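Local coordinates for protein myosin-I heavy chain (Dictyostelium discoideum, PDB 5EJY) that works as an actin-based motor in early phagocytosis and adhesion, the chain described here being the first MyTH4-FERM module of its tail, at residues A[305-308]-A[309-312]; A[174-177]-A[178-181]. All blocks are in the same frame, centred on the assembly; numbering follows the deposited sequence.

Contact 1 of 2, residues A[305-308]-A[309-312]; sequences TSIN and VENE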
loop_
_atom_site.group_PDB
_atom_site.type_symbol
_atom_site.label_atom_id
_atom_site.label_comp_id
_atom_site.label_asym_id
_atom_site.label_seq_id
_atom_site.Cartn_x
_atom_site.Cartn_y
_atom_site.Cartn_z
ATOM N N THR A 305 -14.046 21.224 13.608
ATOM C CA THR A 305 -13.932 21.391 12.160
ATOM C C THR A 305 -13.260 20.167 11.523
ATOM O O THR A 305 -13.696 19.674 10.483
ATOM C CB THR A 305 -13.132 22.655 11.805
ATOM O OG1 THR A 305 -13.768 23.799 12.391
ATOM C CG2 THR A 305 -13.031 22.830 10.284
ATOM N N SER A 306 -12.203 19.674 12.154
ATOM C CA SER A 306 -11.545 18.473 11.657
ATOM C C SER A 306 -12.461 17.252 11.793
ATOM O O SER A 306 -12.669 16.518 10.827
ATOM C CB SER A 306 -10.236 18.230 12.387
ATOM O OG SER A 306 -9.279 19.200 12.014
ATOM N N ILE A 307 -13.004 17.044 12.990
ATOM C CA ILE A 307 -13.914 15.924 13.234
ATOM C C ILE A 307 -15.009 15.899 12.176
ATOM O O ILE A 307 -15.451 14.832 11.747
ATOM C CB ILE A 307 -14.580 16.012 14.619
ATOM C CG1 ILE A 307 -13.536 16.200 15.718
ATOM C CG2 ILE A 307 -15.412 14.755 14.896
ATOM C CD1 ILE A 307 -12.738 14.959 16.029
ATOM N N ASN A 308 -15.439 17.081 11.754
ATOM C CA ASN A 308 -16.479 17.211 10.736
ATOM C C ASN A 308 -16.077 16.748 9.330
ATOM O O ASN A 308 -16.892 16.150 8.618
ATOM C CB ASN A 308 -17.033 18.642 10.693
ATOM C CG ASN A 308 -17.833 19.008 11.943
ATOM O OD1 ASN A 308 -18.547 18.180 12.506
ATOM N ND2 ASN A 308 -17.704 20.256 12.384
ATOM N N VAL A 309 -14.845 17.031 8.907
ATOM C CA VAL A 309 -14.380 16.513 7.616
ATOM C C VAL A 309 -14.340 14.978 7.650
ATOM O O VAL A 309 -14.742 14.317 6.693
ATOM C CB VAL A 309 -12.981 17.040 7.228
ATOM C CG1 VAL A 309 -12.472 16.318 5.994
ATOM C CG2 VAL A 309 -13.023 18.551 6.980
ATOM N N GLU A 310 -13.867 14.431 8.761
ATOM C CA GLU A 310 -13.818 12.984 8.939
ATOM C C GLU A 310 -15.207 12.371 8.818
ATOM O O GLU A 310 -15.397 11.357 8.139
ATOM C CB GLU A 310 -13.245 12.644 10.310
ATOM C CG GLU A 310 -11.831 13.184 10.550
ATOM C CD GLU A 310 -11.362 12.952 11.961
ATOM O OE1 GLU A 310 -12.058 12.225 12.705
ATOM O OE2 GLU A 310 -10.291 13.485 12.335
ATOM N N ASN A 311 -16.174 12.983 9.490
ATOM C CA ASN A 311 -17.525 12.427 9.534
ATOM C C ASN A 311 -18.199 12.439 8.165
ATOM O O ASN A 311 -18.893 11.497 7.818
ATOM C CB ASN A 311 -18.381 13.122 10.604
ATOM C CG ASN A 311 -17.909 12.812 12.016
ATOM O OD1 ASN A 311 -17.155 11.866 12.239
ATOM N ND2 ASN A 311 -18.354 13.602 12.976
ATOM N N GLU A 312 -17.973 13.489 7.377
ATOM C CA GLU A 312 -18.504 13.542 6.006
ATOM C C GLU A 312 -17.922 12.448 5.110
ATOM O O GLU A 312 -18.652 11.820 4.335
ATOM C CB GLU A 312 -18.256 14.916 5.367
ATOM C CG GLU A 312 -18.872 16.072 6.136
ATOM C CD GLU A 312 -20.395 16.099 6.065
ATOM O OE1 GLU A 312 -20.972 15.533 5.109
ATOM O OE2 GLU A 312 -21.016 16.689 6.978
HETATM O O HOH W 1 -19.821 15.717 12.457
#
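With CG1 of I307 beside its own N (chi1 -52°), the CG2 methyl is left on the far side from that N, and N311 swings CG back beside its own N (chi1 -68°). The two side chains lie side by side, pointing the same way, with I307 CG2 3.7 Å from N311 ND2. This i to i+4 pairing belongs to the first turns of helix 304-322 in the central lobe of the FERM domain. The backbone repeats the alpha-helical pattern four times, from V309 N to T305 O through to E312 N to N308 O; the straightest of these bonds joins E310 N to S306 O at 3.2 Å, with 170° at the hydrogen. E310 lays its chain, extended beyond CG, back over the preceding turn, where CG passes 3.4 Å from S306 O. E310 is buried, and its OE1 forms a salt bridge with R237, while S306 OG bonds to the carbonyl of R235, so two side chains one turn apart hold the same loop, which also meets I307. Were E310 an alanine, the R237 guanidinium would probably lose this counter-charge and the helix part of its hold on that loop. On another side of the helix, N308 and N311 are joined through one water, which donates to N308 OD1 at 2.8 Å and accepts from N311 ND2 at 2.6 Å.

Contact 2 of 2, residues A[174-177]-A[178-181]; sequences LQRF and TLNG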
loop_
_atom_site.group_PDB
_atom_site.type_symbol
_atom_site.label_atom_id
_atom_site.label_comp_id
_atom_site.label_asym_id
_atom_site.label_seq_id
_atom_site.Cartn_x
_atom_site.Cartn_y
_atom_site.Cartn_z
ATOM N N LEU A 174 18.376 4.766 1.582
ATOM C CA LEU A 174 18.865 3.750 2.519
ATOM C C LEU A 174 18.463 4.122 3.939
ATOM O O LEU A 174 18.087 3.255 4.716
ATOM C CB LEU A 174 20.389 3.574 2.460
ATOM C CG LEU A 174 21.061 2.868 1.283
ATOM C CD1 LEU A 174 22.576 2.804 1.555
ATOM C CD2 LEU A 174 20.504 1.473 1.070
ATOM N N GLN A 175 18.562 5.411 4.279
ATOM C CA GLN A 175 18.118 5.881 5.596
ATOM C C GLN A 175 16.606 5.659 5.803
ATOM O O GLN A 175 16.171 5.229 6.867
ATOM C CB GLN A 175 18.409 7.366 5.760
ATOM C CG GLN A 175 19.878 7.745 5.857
ATOM C CD GLN A 175 20.044 9.239 5.796
ATOM O OE1 GLN A 175 19.862 9.851 4.743
ATOM N NE2 GLN A 175 20.351 9.847 6.939
ATOM N N ARG A 176 15.815 5.990 4.791
ATOM C CA ARG A 176 14.363 5.791 4.863
ATOM C C ARG A 176 13.991 4.317 5.113
ATOM O O ARG A 176 13.071 4.001 5.881
ATOM C CB ARG A 176 13.718 6.295 3.563
ATOM C CG ARG A 176 13.840 7.818 3.344
ATOM C CD ARG A 176 12.661 8.579 3.951
ATOM N NE ARG A 176 11.407 8.120 3.365
ATOM C CZ ARG A 176 10.274 7.922 4.040
ATOM N NH1 ARG A 176 10.201 8.176 5.343
ATOM N NH2 ARG A 176 9.206 7.460 3.401
ATOM N N PHE A 177 14.680 3.402 4.444
ATOM C CA PHE A 177 14.380 1.982 4.636
ATOM C C PHE A 177 14.902 1.475 5.987
ATOM O O PHE A 177 14.347 0.546 6.561
ATOM C CB PHE A 177 14.902 1.122 3.477
ATOM C CG PHE A 177 13.958 1.044 2.308
ATOM C CD1 PHE A 177 12.718 0.445 2.451
ATOM C CD2 PHE A 177 14.307 1.580 1.064
ATOM C CE1 PHE A 177 11.826 0.378 1.387
ATOM C CE2 PHE A 177 13.424 1.507 0.001
ATOM C CZ PHE A 177 12.178 0.894 0.161
ATOM N N THR A 178 15.957 2.098 6.502
ATOM C CA THR A 178 16.409 1.745 7.844
ATOM C C THR A 178 15.321 2.132 8.841
ATOM O O THR A 178 15.065 1.428 9.814
ATOM C CB THR A 178 17.731 2.457 8.205
ATOM O OG1 THR A 178 18.725 2.135 7.222
ATOM C CG2 THR A 178 18.222 2.019 9.584
ATOM N N LEU A 179 14.668 3.255 8.578
ATOM C CA LEU A 179 13.568 3.703 9.418
ATOM C C LEU A 179 12.325 2.833 9.232
ATOM O O LEU A 179 11.701 2.408 10.205
ATOM C CB LEU A 179 13.232 5.160 9.113
ATOM C CG LEU A 179 11.989 5.697 9.820
ATOM C CD1 LEU A 179 12.243 5.815 11.312
ATOM C CD2 LEU A 179 11.586 7.036 9.236
ATOM N N ASN A 180 11.975 2.554 7.981
ATOM C CA ASN A 180 10.667 1.962 7.684
ATOM C C ASN A 180 10.641 0.458 7.477
ATOM O O ASN A 180 9.564 -0.131 7.333
ATOM C CB ASN A 180 10.021 2.675 6.492
ATOM C CG ASN A 180 9.519 4.049 6.862
ATOM O OD1 ASN A 180 9.437 4.374 8.047
ATOM N ND2 ASN A 180 9.181 4.868 5.856
ATOM N N GLY A 181 11.813 -0.169 7.459
ATOM C CA GLY A 181 11.876 -1.614 7.348
ATOM C C GLY A 181 11.883 -2.070 5.903
ATOM O O GLY A 181 11.620 -1.284 4.989
#
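T178 folds its hydroxyl back onto the preceding turn: with OG1 beside the backbone N (chi1 -57°), it donates to L174 O at 2.8 Å. That same oxygen receives T178 N at 3.0 Å, and the two donors approach from opposite faces of the carbonyl plane, so one residue grips the acceptor twice. R176 and N180 lie side by side, their guanidinium and amide planes 86° apart and NH1 of R176 3.5 Å from ND2 of N180. Both are donor groups. N180 ND2 bonds to A220 O and to E225 OE2, which also forms a salt bridge with R176 NH1; the shared carboxylate probably helps to keep the two close. Bends at chi2 and chi3 of R176 curl its chain forward along the helix, where NE pairs with D218. All this happens at the C-terminal end of helix 161-180 of the MyTH4 domain, with D218, A220 and E225 coming from the neighbouring FERM domain. The helix stops at G181, whose positive phi of 88° would press a CB against the carbonyl oxygen of N180; its N still bonds to F177 O at 2.8 Å. The carbonyl of G181 points to F177, with G181 O in the plane of the ring, at its edge, 3.3 Å from CD1.

How the contacts relate
The two contacts are separate: their centres lie 33 Å apart and their nearest atoms about 22 Å, with no touch between them. Contact 2 comes first in the chain, at the end of a MyTH4 helix, and contact 1 follows near the start of a helix in the FERM central lobe. What links them is the ubiquitin-like first lobe of the FERM domain. Contact 2 meets D218 and E225, the latter in helix 223-233, whereas contact 1 meets R235 and R237 in the loop just after that helix. Each therefore joins this lobe to a different neighbour, MyTH4 for contact 2 and the central lobe for contact 1.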